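Aminoglycoside N(3)-acetyltransferase (Enterobacter cloacae, PDB 6NP3) acetylates the 3-amino group of 2-deoxystreptamine aminoglycosides such as gentamicin with acetyl-CoA, probably conferring resistance to these antibiotics. Local coordinates at residues K182-S188 and V200-D206. Numbering follows the deposited sequence.
Sequences KRRVTYS and VTTSDWD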
ATOM      1  N   LYS A 182      -6.001 -17.692 -12.120  1.00 16.68           N
ATOM      2  CA  LYS A 182      -5.315 -16.522 -11.589  1.00 15.24           C
ATOM      3  C   LYS A 182      -4.120 -16.144 -12.454  1.00 14.82           C
ATOM      4  O   LYS A 182      -3.299 -16.988 -12.833  1.00 17.06           O
ATOM      5  CB  LYS A 182      -4.883 -16.771 -10.150  1.00 15.81           C
ATOM      6  CG  LYS A 182      -6.068 -16.964  -9.222  1.00 16.02           C
ATOM      7  CD  LYS A 182      -5.675 -17.620  -7.911  1.00 17.56           C
ATOM      8  CE  LYS A 182      -4.897 -16.688  -7.024  1.00 16.38           C
ATOM      9  NZ  LYS A 182      -4.773 -17.201  -5.661  1.00 15.44           N
ATOM     10  N   ARG A 183      -4.036 -14.863 -12.775  1.00 14.29           N
ATOM     11  CA  ARG A 183      -2.951 -14.323 -13.569  1.00 15.10           C
ATOM     12  C   ARG A 183      -1.707 -14.095 -12.732  1.00 14.33           C
ATOM     13  O   ARG A 183      -1.770 -13.619 -11.589  1.00 14.27           O
ATOM     14  CB  ARG A 183      -3.385 -12.983 -14.160  1.00 15.92           C
ATOM     15  CG  ARG A 183      -4.472 -13.109 -15.189  1.00 16.24           C
ATOM     16  CD  ARG A 183      -5.070 -11.765 -15.526  1.00 17.51           C
ATOM     17  NE  ARG A 183      -4.099 -10.785 -15.999  1.00 18.81           N
ATOM     18  CZ  ARG A 183      -3.905 -10.483 -17.276  1.00 21.47           C
ATOM     19  NH1 ARG A 183      -4.596 -11.107 -18.224  1.00 21.61           N
ATOM     20  NH2 ARG A 183      -3.007  -9.566 -17.621  1.00 24.21           N
ATOM     21  N   ARG A 184      -0.568 -14.410 -13.336  1.00 14.72           N
ATOM     22  CA  ARG A 184       0.747 -14.154 -12.783  1.00 15.35           C
ATOM     23  C   ARG A 184       1.557 -13.307 -13.756  1.00 16.15           C
ATOM     24  O   ARG A 184       1.259 -13.215 -14.952  1.00 18.45           O
ATOM     25  CB  ARG A 184       1.470 -15.456 -12.415  1.00 16.30           C
ATOM     26  CG  ARG A 184       0.737 -16.198 -11.313  1.00 16.94           C
ATOM     27  CD  ARG A 184       1.409 -17.470 -10.919  1.00 16.64           C
ATOM     28  NE  ARG A 184       2.735 -17.281 -10.345  1.00 16.66           N
ATOM     29  CZ  ARG A 184       2.960 -16.932  -9.083  1.00 16.02           C
ATOM     30  NH1 ARG A 184       1.944 -16.661  -8.273  1.00 16.84           N
ATOM     31  NH2 ARG A 184       4.199 -16.789  -8.640  1.00 15.68           N
ATOM     32  N   VAL A 185       2.559 -12.636 -13.206  1.00 15.02           N
ATOM     33  CA  VAL A 185       3.471 -11.803 -13.973  1.00 14.93           C
ATOM     34  C   VAL A 185       4.889 -12.210 -13.612  1.00 14.93           C
ATOM     35  O   VAL A 185       5.157 -12.692 -12.508  1.00 15.14           O
ATOM     36  CB  VAL A 185       3.292 -10.290 -13.703  1.00 15.91           C
ATOM     37  CG1 VAL A 185       2.001  -9.787 -14.290  1.00 17.19           C
ATOM     38  CG2 VAL A 185       3.372  -9.968 -12.214  1.00 16.06           C
ATOM     39  N   THR A 186       5.804 -11.999 -14.551  1.00 15.26           N
ATOM     40  CA  THR A 186       7.229 -12.148 -14.298  1.00 15.80           C
ATOM     41  C   THR A 186       7.915 -10.804 -14.515  1.00 15.01           C
ATOM     42  O   THR A 186       7.629 -10.105 -15.490  1.00 15.74           O
ATOM     43  CB  THR A 186       7.828 -13.227 -15.219  1.00 18.04           C
ATOM     44  OG1 THR A 186       7.277 -14.510 -14.884  1.00 19.42           O
ATOM     45  CG2 THR A 186       9.344 -13.275 -15.099  1.00 18.77           C
ATOM     46  N   TYR A 187       8.773 -10.411 -13.584  1.00 14.36           N
ATOM     47  CA  TYR A 187       9.516  -9.166 -13.725  1.00 14.03           C
ATOM     48  C   TYR A 187      10.827  -9.317 -12.976  1.00 14.54           C
ATOM     49  O   TYR A 187      11.045 -10.300 -12.267  1.00 14.95           O
ATOM     50  CB  TYR A 187       8.686  -7.974 -13.266  1.00 14.52           C
ATOM     51  CG  TYR A 187       8.123  -8.068 -11.871  1.00 14.23           C
ATOM     52  CD1 TYR A 187       8.887  -7.730 -10.776  1.00 15.12           C
ATOM     53  CD2 TYR A 187       6.813  -8.457 -11.655  1.00 14.95           C
ATOM     54  CE1 TYR A 187       8.356  -7.793  -9.482  1.00 15.11           C
ATOM     55  CE2 TYR A 187       6.275  -8.507 -10.384  1.00 14.07           C
ATOM     56  CZ  TYR A 187       7.062  -8.204  -9.307  1.00 14.11           C
ATOM     57  OH  TYR A 187       6.545  -8.240  -8.029  1.00 14.60           O
ATOM     58  N   SER A 188      11.698  -8.321 -13.132  1.00 14.32           N
ATOM     59  CA  SER A 188      13.026  -8.341 -12.551  1.00 14.65           C
ATOM     60  C   SER A 188      13.284  -7.040 -11.827  1.00 14.23           C
ATOM     61  O   SER A 188      12.938  -5.966 -12.325  1.00 15.14           O
ATOM     62  CB  SER A 188      14.085  -8.502 -13.644  1.00 16.69           C
ATOM     63  OG  SER A 188      13.902  -9.715 -14.358  1.00 17.39           O
ATOM     64  N   VAL A 200      17.221  -9.853  -9.650  1.00 17.99           N
ATOM     65  CA  VAL A 200      16.372 -10.965  -9.239  1.00 18.84           C
ATOM     66  C   VAL A 200      15.147 -10.966 -10.142  1.00 17.44           C
ATOM     67  O   VAL A 200      14.445  -9.950 -10.253  1.00 17.26           O
ATOM     68  CB  VAL A 200      15.960 -10.853  -7.761  1.00 20.04           C
ATOM     69  CG1 VAL A 200      14.998 -11.990  -7.398  1.00 21.20           C
ATOM     70  CG2 VAL A 200      17.180 -10.845  -6.855  1.00 21.28           C
ATOM     71  N   THR A 201      14.917 -12.086 -10.816  1.00 17.92           N
ATOM     72  CA  THR A 201      13.720 -12.305 -11.612  1.00 18.14           C
ATOM     73  C   THR A 201      12.771 -13.194 -10.824  1.00 19.03           C
ATOM     74  O   THR A 201      13.190 -14.192 -10.228  1.00 21.42           O
ATOM     75  CB  THR A 201      14.079 -12.954 -12.949  1.00 19.23           C
ATOM     76  OG1 THR A 201      15.035 -12.122 -13.619  1.00 19.80           O
ATOM     77  CG2 THR A 201      12.851 -13.110 -13.827  1.00 19.29           C
ATOM     78  N   THR A 202      11.503 -12.800 -10.784  1.00 16.71           N
ATOM     79  CA  THR A 202      10.519 -13.548 -10.022  1.00 17.76           C
ATOM     80  C   THR A 202       9.196 -13.547 -10.759  1.00 15.97           C
ATOM     81  O   THR A 202       8.962 -12.733 -11.645  1.00 17.01           O
ATOM     82  CB  THR A 202      10.301 -12.907  -8.639  1.00 18.95           C
ATOM     83  OG1 THR A 202       9.607 -13.820  -7.786  1.00 19.83           O
ATOM     84  CG2 THR A 202       9.487 -11.601  -8.729  1.00 18.66           C
ATOM     85  N   SER A 203       8.305 -14.448 -10.361  1.00 16.41           N
ATOM     86  CA  SER A 203       6.898 -14.331 -10.716  1.00 15.36           C
ATOM     87  C   SER A 203       6.083 -14.030  -9.465  1.00 14.57           C
ATOM     88  O   SER A 203       6.515 -14.305  -8.352  1.00 14.94           O
ATOM     89  CB  SER A 203       6.394 -15.603 -11.406  1.00 16.89           C
ATOM     90  OG  SER A 203       6.366 -16.692 -10.520  1.00 18.49           O
ATOM     91  N   ASP A 204       4.903 -13.451  -9.656  1.00 13.50           N
ATOM     92  CA  ASP A 204       3.993 -13.179  -8.551  1.00 12.70           C
ATOM     93  C   ASP A 204       2.608 -13.015  -9.153  1.00 12.22           C
ATOM     94  O   ASP A 204       2.445 -12.994 -10.371  1.00 13.36           O
ATOM     95  CB  ASP A 204       4.433 -11.943  -7.739  1.00 12.77           C
ATOM     96  CG  ASP A 204       4.082 -12.041  -6.256  1.00 12.82           C
ATOM     97  OD1 ASP A 204       3.122 -12.793  -5.902  1.00 13.83           O
ATOM     98  OD2 ASP A 204       4.760 -11.341  -5.469  1.00 12.75           O
ATOM     99  N   TRP A 205       1.609 -12.912  -8.290  1.00 12.25           N
ATOM    100  CA  TRP A 205       0.272 -12.614  -8.781  1.00 12.17           C
ATOM    101  C   TRP A 205       0.237 -11.271  -9.502  1.00 12.81           C
ATOM    102  O   TRP A 205       0.897 -10.310  -9.089  1.00 13.24           O
ATOM    103  CB  TRP A 205      -0.736 -12.643  -7.626  1.00 12.67           C
ATOM    104  CG  TRP A 205      -0.640 -13.917  -6.836  1.00 12.99           C
ATOM    105  CD1 TRP A 205      -0.188 -14.058  -5.577  1.00 13.58           C
ATOM    106  CD2 TRP A 205      -0.948 -15.232  -7.302  1.00 13.43           C
ATOM    107  NE1 TRP A 205      -0.223 -15.371  -5.199  1.00 14.06           N
ATOM    108  CE2 TRP A 205      -0.689 -16.115  -6.249  1.00 14.41           C
ATOM    109  CE3 TRP A 205      -1.420 -15.748  -8.503  1.00 14.89           C
ATOM    110  CZ2 TRP A 205      -0.879 -17.484  -6.366  1.00 15.89           C
ATOM    111  CZ3 TRP A 205      -1.591 -17.119  -8.610  1.00 15.81           C
ATOM    112  CH2 TRP A 205      -1.323 -17.958  -7.554  1.00 16.52           C
ATOM    113  N   ASP A 206      -0.573 -11.178 -10.549  1.00 12.69           N
ATOM    114  CA  ASP A 206      -0.723  -9.920 -11.271  1.00 12.88           C
ATOM    115  C   ASP A 206      -1.470  -8.928 -10.385  1.00 13.67           C
ATOM    116  O   ASP A 206      -2.646  -9.138 -10.065  1.00 16.34           O
ATOM    117  CB  ASP A 206      -1.460 -10.195 -12.576  1.00 13.29           C
ATOM    118  CG  ASP A 206      -1.468  -9.028 -13.514  1.00 14.46           C
ATOM    119  OD1 ASP A 206      -1.123  -7.896 -13.090  1.00 15.06           O
ATOM    120  OD2 ASP A 206      -1.800  -9.300 -14.716  1.00 16.08           O
TER
HETATM  121  O   HOH W   1       3.355 -15.730  -5.968  1.00 23.49           O
HETATM  122  O   HOH W   2      -0.618 -11.349 -16.273  1.00 27.93           O
HETATM  123  O   HOH W   3       4.476 -18.623 -12.161  1.00 38.08           O
HETATM  124  O   HOH W   4       7.030 -10.195  -6.124  1.00 12.86           O
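The Trp205 indole lies between two cationic side chains. On one face sits Arg184, whose NH1 stands 3.2 Å above the ring plane of Trp205, over the centre of its six-membered ring. The guanidinium is upright, at 90° to the indole, and makes a cation-pi contact. Lys182 covers the opposite face: its CE makes a CH-pi contact, and its NZ lies 4.1 Å from the centroid of the six-membered ring of Trp205. The bend at chi3 (72°) carries that ammonium over the ring. Lys182 NZ also hydrogen-bonds to the backbone O of Ala175 and Ala177. Arg183 O lies at the edge of the Trp205 ring, in its plane. At the edge of the Arg184 guanidinium, NH2 donates to Ser203 OG at 2.9 Å, nearly in plane. Water 1 joins NH1 to Asp204 OD1.

The segments belong to an antiparallel beta hairpin, strands 184-193 and 196-205. Val185 with Asp204 and Tyr187 with Thr202 are its hydrogen-bonded pairs here. The Tyr187 side chain lies about 7 Å from the bound gentamicin; its ring takes Thr202 CG2 over one face, offset toward the rim. Water 4 connects its OH to Asp204 OD2.

Just outside the two strands, Arg183 NE and NH2 form a side-on salt bridge, both donating to Asp206 OD2, at 3.0 and 3.2 Å. Arg183 NH1 forms a salt bridge with Asp212, and Asp206 OD1 accepts from Asn208 N.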